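Local coordinates for protein borrelidin polyketide synthase, type I (Streptomyces parvulus, PDB 6OBT) that probably catalyses, as a dehydratase domain of a modular type I polyketide synthase, the loss of water from beta-hydroxyacyl intermediates during borrelidin assembly, at residues Ser101-Thr106 and Glu152-Ala157; Pro161-Pro166 and Ser281-Asp286; Ser259-Phe264 and Pro291-Gly296. All blocks are in the same frame, centred on the assembly; numbering follows the deposited sequence.

Interaction 1: Ser101-Thr106 and Glu152-Ala157; sequences SVDELT and EGILGA
Ser101 and Gly156 begin a ladder of backbone hydrogen bonds that joins 101-106 to 152-156 as antiparallel neighbours. Ser101, Glu104 and Thr106 form hydrogen-bonded pairs with Gly156, Ile154 and Glu152, and each pair exchanges two bonds. Gly156 N to Ser101 O (2.8 Å, 171° at the hydrogen) is nearly straight; Glu104 N to Ile154 O is longer, at 3.2 Å, and more bent. The register slips where Asp103 and Glu104 both face Ile154, a classic beta bulge.

A CA-H···O contact brings Gly153 CA to 3.0 Å from Glu104 O, and with no side chain at Gly153 the strands close up here, Leu105 CD1 resting 3.5 Å from Glu152 O.

Val102 and Leu155 share the apolar face with Leu105 and run abreast in one direction, CG2 of the first 3.9 Å from CD2 of the second.

The other face carries Ser101, Glu104, Thr106, Glu152 and also Ile154, whose CG1 lies 3.9 Å from Glu104 OE2. Asp103 points toward the partner strand and spreads its carboxylate over Gly156, OD2 3.5 Å from Gly156 CA. Ser101 OG, swung opposite its backbone N (chi1 170°), meets that OD2 almost along the C-O axis. Glu152 OE1 instead turns to Gln108.

Backbone bonds thus set the pairing, the face of Val102, Leu105 and Leu155 is buried, Val102 and Leu105 against helix 83-97, and the bulge lets a carboxylate lie across a glycine.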
# COMPACT_ATOMS: atom_id res chain seq x y z
N SER A 101 -9.31 -0.05 21.30
CA SER A 101 -8.37 0.02 22.41
C SER A 101 -6.97 -0.33 21.92
O SER A 101 -6.78 -1.27 21.15
CB SER A 101 -8.76 -0.92 23.55
OG SER A 101 -7.72 -1.02 24.51
N VAL A 102 -6.00 0.46 22.37
CA VAL A 102 -4.59 0.10 22.24
C VAL A 102 -4.28 -0.67 23.52
O VAL A 102 -3.98 -0.10 24.57
CB VAL A 102 -3.69 1.32 22.03
CG1 VAL A 102 -2.23 0.89 21.90
CG2 VAL A 102 -4.11 2.09 20.77
N ASP A 103 -4.44 -2.00 23.44
CA ASP A 103 -4.12 -2.86 24.59
C ASP A 103 -2.69 -2.65 25.05
O ASP A 103 -2.40 -2.67 26.25
CB ASP A 103 -4.33 -4.33 24.22
CG ASP A 103 -5.80 -4.73 24.18
OD1 ASP A 103 -6.08 -5.93 23.94
OD2 ASP A 103 -6.68 -3.85 24.37
N GLU A 104 -1.78 -2.43 24.09
CA GLU A 104 -0.35 -2.45 24.37
C GLU A 104 0.37 -1.77 23.22
O GLU A 104 0.12 -2.11 22.05
CB GLU A 104 0.11 -3.91 24.53
CG GLU A 104 1.15 -4.15 25.58
CD GLU A 104 1.93 -5.42 25.31
OE1 GLU A 104 3.18 -5.38 25.36
OE2 GLU A 104 1.29 -6.46 25.03
N LEU A 105 1.26 -0.82 23.53
CA LEU A 105 2.17 -0.29 22.52
C LEU A 105 3.52 -0.01 23.18
O LEU A 105 3.58 0.65 24.22
CB LEU A 105 1.63 0.98 21.86
CG LEU A 105 2.34 1.29 20.53
CD1 LEU A 105 1.96 0.26 19.46
CD2 LEU A 105 2.06 2.69 20.04
N THR A 106 4.58 -0.52 22.58
CA THR A 106 5.92 -0.40 23.13
C THR A 106 6.79 0.31 22.10
O THR A 106 6.85 -0.13 20.94
CB THR A 106 6.52 -1.77 23.46
OG1 THR A 106 5.52 -2.57 24.12
CG2 THR A 106 7.72 -1.60 24.38
N GLU A 152 5.67 -1.46 18.36
CA GLU A 152 4.93 -2.70 18.16
C GLU A 152 3.91 -2.82 19.27
O GLU A 152 4.14 -2.36 20.39
CB GLU A 152 5.85 -3.93 18.13
CG GLU A 152 6.81 -3.93 16.92
CD GLU A 152 7.61 -5.21 16.79
OE1 GLU A 152 8.80 -5.22 17.16
OE2 GLU A 152 7.05 -6.22 16.30
N GLY A 153 2.77 -3.43 18.96
CA GLY A 153 1.74 -3.53 19.97
C GLY A 153 0.56 -4.35 19.53
O GLY A 153 0.60 -5.07 18.52
N ILE A 154 -0.52 -4.23 20.31
CA ILE A 154 -1.71 -5.06 20.23
C ILE A 154 -2.93 -4.15 20.31
O ILE A 154 -3.04 -3.35 21.25
CB ILE A 154 -1.77 -6.10 21.37
CG1 ILE A 154 -0.44 -6.84 21.51
CG2 ILE A 154 -2.97 -7.03 21.22
CD1 ILE A 154 -0.28 -7.98 20.55
N LEU A 155 -3.84 -4.28 19.35
CA LEU A 155 -5.10 -3.55 19.37
C LEU A 155 -6.20 -4.49 19.84
O LEU A 155 -6.25 -5.66 19.44
CB LEU A 155 -5.44 -2.99 18.00
CG LEU A 155 -4.33 -2.14 17.38
CD1 LEU A 155 -4.61 -1.89 15.90
CD2 LEU A 155 -4.16 -0.83 18.17
N GLY A 156 -7.08 -3.99 20.72
CA GLY A 156 -8.09 -4.81 21.34
C GLY A 156 -9.44 -4.13 21.33
O GLY A 156 -9.59 -2.97 20.92
N ALA A 157 -10.43 -4.88 21.78
CA ALA A 157 -11.80 -4.40 21.85
C ALA A 157 -12.07 -3.78 23.21
O ALA A 157 -11.54 -4.23 24.24
CB ALA A 157 -12.79 -5.53 21.59

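Interaction 2: Pro161-Pro166 and Ser281-Asp286; sequences PPEPLP and SWQAWD
Leu165 turns its CG away from its own backbone N (chi1 -159°), which carries both methyl groups over the indole of Trp285; Trp285 in turn has CG opposite its carbonyl carbon, and the ring reaches out from strand 281-286 toward the loop. This is a proline-rich loop packed against side chains that project from a strand of the double hot-dog fold expected for polyketide synthase dehydratases. Neither helix nor strand forms in 161-166, and the contact is made by side chains and one carbonyl rather than by strand pairing.

The ring is held in two ways. Over one face, Leu165 CD1 makes a CH-pi contact, 3.7 Å from the centroid of the six-membered ring and only 9° off its normal. The other methyl, CD2, sits over the root of the indole, 3.7 Å from Trp285 CB. At the edge, the backbone of Glu163 supplies a polar partner, so the indole N-H of this buried tryptophan is satisfied by the loop and the rotation of the ring is fixed.

Farther out, the Glu163 side chain passes slantwise by the ring, its CG 4.0 Å from Trp285 CZ2. Strand 270-276 lies beside this strand, where Arg274 touches both Gln283 and Trp285, while Pro162 packs on Phe264 and Pro291. The bond at the indole edge is nearly straight: Trp285 NE1 donates to Glu163 O at 2.8 Å, 167° at the hydrogen, with the oxygen in the ring plane.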
# COMPACT_ATOMS: atom_id res chain seq x y z
N PRO A 161 -15.02 1.65 31.17
CA PRO A 161 -15.62 2.94 30.84
C PRO A 161 -14.93 4.06 31.58
O PRO A 161 -14.38 3.86 32.68
CB PRO A 161 -17.08 2.77 31.31
CG PRO A 161 -17.00 1.75 32.39
CD PRO A 161 -15.91 0.80 31.98
N PRO A 162 -14.91 5.26 31.02
CA PRO A 162 -14.27 6.38 31.72
C PRO A 162 -15.14 6.84 32.88
O PRO A 162 -16.34 6.57 32.94
CB PRO A 162 -14.17 7.46 30.64
CG PRO A 162 -15.34 7.17 29.74
CD PRO A 162 -15.54 5.67 29.75
N GLU A 163 -14.52 7.53 33.79
CA GLU A 163 -15.32 8.07 34.88
C GLU A 163 -15.61 9.54 34.63
O GLU A 163 -14.92 10.19 33.83
CB GLU A 163 -14.59 7.87 36.22
CG GLU A 163 -13.46 8.82 36.49
CD GLU A 163 -12.63 8.38 37.69
OE1 GLU A 163 -12.82 7.22 38.13
OE2 GLU A 163 -11.79 9.17 38.18
N PRO A 164 -16.65 10.08 35.25
CA PRO A 164 -16.99 11.49 35.04
C PRO A 164 -16.07 12.41 35.84
O PRO A 164 -15.30 11.98 36.69
CB PRO A 164 -18.43 11.59 35.53
CG PRO A 164 -18.54 10.52 36.58
CD PRO A 164 -17.59 9.42 36.17
N LEU A 165 -16.20 13.70 35.56
CA LEU A 165 -15.46 14.76 36.24
C LEU A 165 -16.44 15.54 37.11
O LEU A 165 -17.15 16.42 36.59
CB LEU A 165 -14.79 15.68 35.22
CG LEU A 165 -13.61 16.53 35.70
CD1 LEU A 165 -12.61 15.68 36.47
CD2 LEU A 165 -12.94 17.21 34.52
N PRO A 166 -16.53 15.25 38.41
CA PRO A 166 -17.62 15.85 39.21
C PRO A 166 -17.39 17.30 39.61
O PRO A 166 -18.37 18.00 39.90
CB PRO A 166 -17.68 14.92 40.44
CG PRO A 166 -16.91 13.67 40.04
CD PRO A 166 -15.84 14.18 39.13
N SER A 281 -1.08 6.25 35.63
CA SER A 281 -2.25 6.30 34.77
C SER A 281 -2.71 7.73 34.55
O SER A 281 -2.49 8.63 35.38
CB SER A 281 -3.38 5.47 35.38
OG SER A 281 -3.65 5.91 36.72
N TRP A 282 -3.40 7.93 33.43
CA TRP A 282 -3.87 9.22 32.97
C TRP A 282 -5.37 9.15 32.72
O TRP A 282 -5.87 8.16 32.19
CB TRP A 282 -3.20 9.63 31.64
CG TRP A 282 -1.88 10.37 31.73
CD1 TRP A 282 -1.65 11.66 31.33
CD2 TRP A 282 -0.62 9.86 32.17
NE1 TRP A 282 -0.33 11.99 31.55
CE2 TRP A 282 0.32 10.90 32.07
CE3 TRP A 282 -0.19 8.62 32.68
CZ2 TRP A 282 1.67 10.74 32.42
CZ3 TRP A 282 1.15 8.46 33.03
CH2 TRP A 282 2.05 9.52 32.90
N GLN A 283 -6.07 10.22 33.09
CA GLN A 283 -7.43 10.47 32.64
C GLN A 283 -7.46 11.89 32.13
O GLN A 283 -6.92 12.80 32.77
CB GLN A 283 -8.47 10.31 33.78
CG GLN A 283 -8.53 8.97 34.44
CD GLN A 283 -9.21 9.05 35.78
OE1 GLN A 283 -10.40 8.77 35.89
NE2 GLN A 283 -8.47 9.45 36.81
N ALA A 284 -8.10 12.10 30.98
CA ALA A 284 -8.29 13.45 30.47
C ALA A 284 -9.75 13.67 30.07
O ALA A 284 -10.38 12.78 29.49
CB ALA A 284 -7.40 13.73 29.27
N TRP A 285 -10.27 14.85 30.40
CA TRP A 285 -11.61 15.29 30.03
C TRP A 285 -11.50 16.59 29.24
O TRP A 285 -10.47 17.27 29.28
CB TRP A 285 -12.50 15.52 31.27
CG TRP A 285 -12.66 14.32 32.16
CD1 TRP A 285 -13.70 13.44 32.16
CD2 TRP A 285 -11.76 13.86 33.18
NE1 TRP A 285 -13.51 12.47 33.11
CE2 TRP A 285 -12.31 12.70 33.74
CE3 TRP A 285 -10.53 14.33 33.67
CZ2 TRP A 285 -11.70 12.00 34.78
CZ3 TRP A 285 -9.92 13.62 34.69
CH2 TRP A 285 -10.51 12.48 35.25
N ASP A 286 -12.56 16.96 28.50
CA ASP A 286 -12.56 18.29 27.91
C ASP A 286 -13.01 19.34 28.93
O ASP A 286 -13.28 19.04 30.10
CB ASP A 286 -13.42 18.32 26.64
CG ASP A 286 -14.90 18.10 26.91
OD1 ASP A 286 -15.34 18.03 28.08
OD2 ASP A 286 -15.63 17.95 25.91

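Interaction 3: Ser259-Phe264 and Pro291-Gly296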
# COMPACT_ATOMS: atom_id res chain seq x y z
N SER A 259 -0.17 1.02 27.98
CA SER A 259 -1.12 -0.06 28.16
C SER A 259 -2.51 0.55 28.29
O SER A 259 -2.69 1.54 29.00
CB SER A 259 -0.75 -0.90 29.40
OG SER A 259 -1.14 -2.26 29.24
N ASP A 260 -3.47 -0.00 27.54
CA ASP A 260 -4.90 0.29 27.66
C ASP A 260 -5.20 1.77 27.42
O ASP A 260 -5.70 2.49 28.30
CB ASP A 260 -5.43 -0.16 29.02
CG ASP A 260 -5.32 -1.65 29.22
OD1 ASP A 260 -4.95 -2.08 30.34
OD2 ASP A 260 -5.60 -2.40 28.26
N VAL A 261 -4.94 2.21 26.19
CA VAL A 261 -5.20 3.58 25.76
C VAL A 261 -6.52 3.62 25.00
O VAL A 261 -6.74 2.82 24.08
CB VAL A 261 -4.06 4.12 24.88
CG1 VAL A 261 -4.25 5.62 24.65
CG2 VAL A 261 -2.71 3.82 25.50
N ARG A 262 -7.40 4.54 25.38
CA ARG A 262 -8.66 4.74 24.68
C ARG A 262 -8.88 6.22 24.43
O ARG A 262 -8.58 7.06 25.29
CB ARG A 262 -9.85 4.16 25.46
CG ARG A 262 -9.76 2.68 25.73
CD ARG A 262 -11.08 1.98 25.46
NE ARG A 262 -11.94 2.01 26.64
CZ ARG A 262 -13.23 1.69 26.63
NH1 ARG A 262 -13.81 1.30 25.51
NH2 ARG A 262 -13.94 1.75 27.75
N LEU A 263 -9.39 6.53 23.24
CA LEU A 263 -9.71 7.90 22.86
C LEU A 263 -11.21 8.00 22.66
O LEU A 263 -11.77 7.30 21.80
CB LEU A 263 -8.94 8.31 21.60
CG LEU A 263 -9.17 9.74 21.11
CD1 LEU A 263 -8.59 10.74 22.13
CD2 LEU A 263 -8.56 9.97 19.75
N PHE A 264 -11.87 8.84 23.46
CA PHE A 264 -13.33 8.90 23.43
C PHE A 264 -13.86 10.01 22.54
O PHE A 264 -15.03 9.95 22.15
CB PHE A 264 -13.87 9.07 24.85
CG PHE A 264 -13.35 8.04 25.81
CD1 PHE A 264 -13.84 6.74 25.76
CD2 PHE A 264 -12.37 8.35 26.73
CE1 PHE A 264 -13.34 5.77 26.62
CE2 PHE A 264 -11.88 7.39 27.59
CZ PHE A 264 -12.37 6.09 27.52
N PRO A 291 -15.44 12.80 28.80
CA PRO A 291 -14.20 12.04 28.69
C PRO A 291 -13.56 12.23 27.32
O PRO A 291 -14.26 12.42 26.32
CB PRO A 291 -14.66 10.59 28.92
CG PRO A 291 -15.91 10.72 29.69
CD PRO A 291 -16.58 11.94 29.16
N VAL A 292 -12.22 12.23 27.29
CA VAL A 292 -11.46 12.37 26.05
C VAL A 292 -10.44 11.23 25.94
O VAL A 292 -10.34 10.57 24.91
CB VAL A 292 -10.74 13.73 25.96
CG1 VAL A 292 -9.88 13.81 24.66
CG2 VAL A 292 -11.72 14.90 26.03
N LEU A 293 -9.67 10.99 27.00
CA LEU A 293 -8.57 10.05 26.88
C LEU A 293 -8.32 9.33 28.19
O LEU A 293 -8.38 9.94 29.27
CB LEU A 293 -7.29 10.77 26.42
CG LEU A 293 -5.94 10.04 26.42
CD1 LEU A 293 -5.80 9.15 25.18
CD2 LEU A 293 -4.79 11.05 26.49
N THR A 294 -8.05 8.02 28.09
CA THR A 294 -7.55 7.23 29.22
C THR A 294 -6.32 6.45 28.79
O THR A 294 -6.28 5.87 27.70
CB THR A 294 -8.63 6.27 29.75
OG1 THR A 294 -9.23 5.55 28.67
CG2 THR A 294 -9.72 7.04 30.47
N ILE A 295 -5.31 6.44 29.66
CA ILE A 295 -4.13 5.57 29.55
C ILE A 295 -4.09 4.70 30.80
O ILE A 295 -3.83 5.20 31.90
CB ILE A 295 -2.82 6.36 29.39
CG1 ILE A 295 -2.89 7.36 28.24
CG2 ILE A 295 -1.65 5.41 29.17
CD1 ILE A 295 -1.62 8.26 28.17
N GLY A 296 -4.32 3.40 30.62
CA GLY A 296 -4.32 2.48 31.74
C GLY A 296 -2.99 2.40 32.47
O GLY A 296 -2.95 2.28 33.69
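Phe264 stands roughly perpendicular to the side chain of Thr294, the CE2-CZ side of the ring lying against the threonine. Thr294 CG2 meets the ring edge in its plane, 3.6 Å from Phe264 CE2. CG of Phe264 lies opposite its carbonyl carbon (chi1 -53°), which swings the ring back over the partner strand, where CD2 also touches Pro291 CB at 3.9 Å. Arg262 shares this face: its side chain starts out beside that of Thr294, Arg262 CB 3.6 Å from Thr294 OG1, then the bent chain carries the guanidinium off to a salt bridge with Asp100 and a hydrogen bond to Pro160 O. One face of the guanidinium is met by Phe264 CE1, offset toward the rim.

The reverse face carries Val261, Leu263, Leu293 and Ile295. Val261 and Ile295 stand abreast, their CG2 methyls 4.1 Å apart, while Val261 CG1 meets Leu293 CD1 at 3.9 Å from an oblique direction. Leu263 CD1 reaches across to Val292 O, 3.3 Å away.

Backbone bonds hold these side chains in register: Arg262 and Thr294 exchange two, Phe264 N gives one to Val292 O (2.7 Å), and Gly296 N gives one to Asp260 O.

Val261 and Leu263 press on helix 83-97. Strand 101-107 flanks 254-263 on the side away from 291-301, with a G1 bulge at Asp260 and Val261 facing Val102, and strand 281-286 flanks 291-301, with a classic bulge at Val292 and Leu293 facing Ala284.

In the fold
Interactions 1 and 3 are partly buried pairings of antiparallel strands, whereas interaction 2 is a surface contact between a loop and a strand. The strands run in the order 148-156, 101-107, 254-263, 291-301, 281-286, so interaction 3 lies between the other two: Val102 O meets Val261 N on one side, and Ala284 N meets Leu293 O on the other. Helix 83-97 packs on strands of both interaction 1 and interaction 3. Backbone bonds dominate these two; interaction 2 rests on one indole bond and methyl-on-ring packing. Segment 161-166 follows closely after 152-157, carrying the chain to interaction 2, whose centre lies about 20 Å from that of interaction 1.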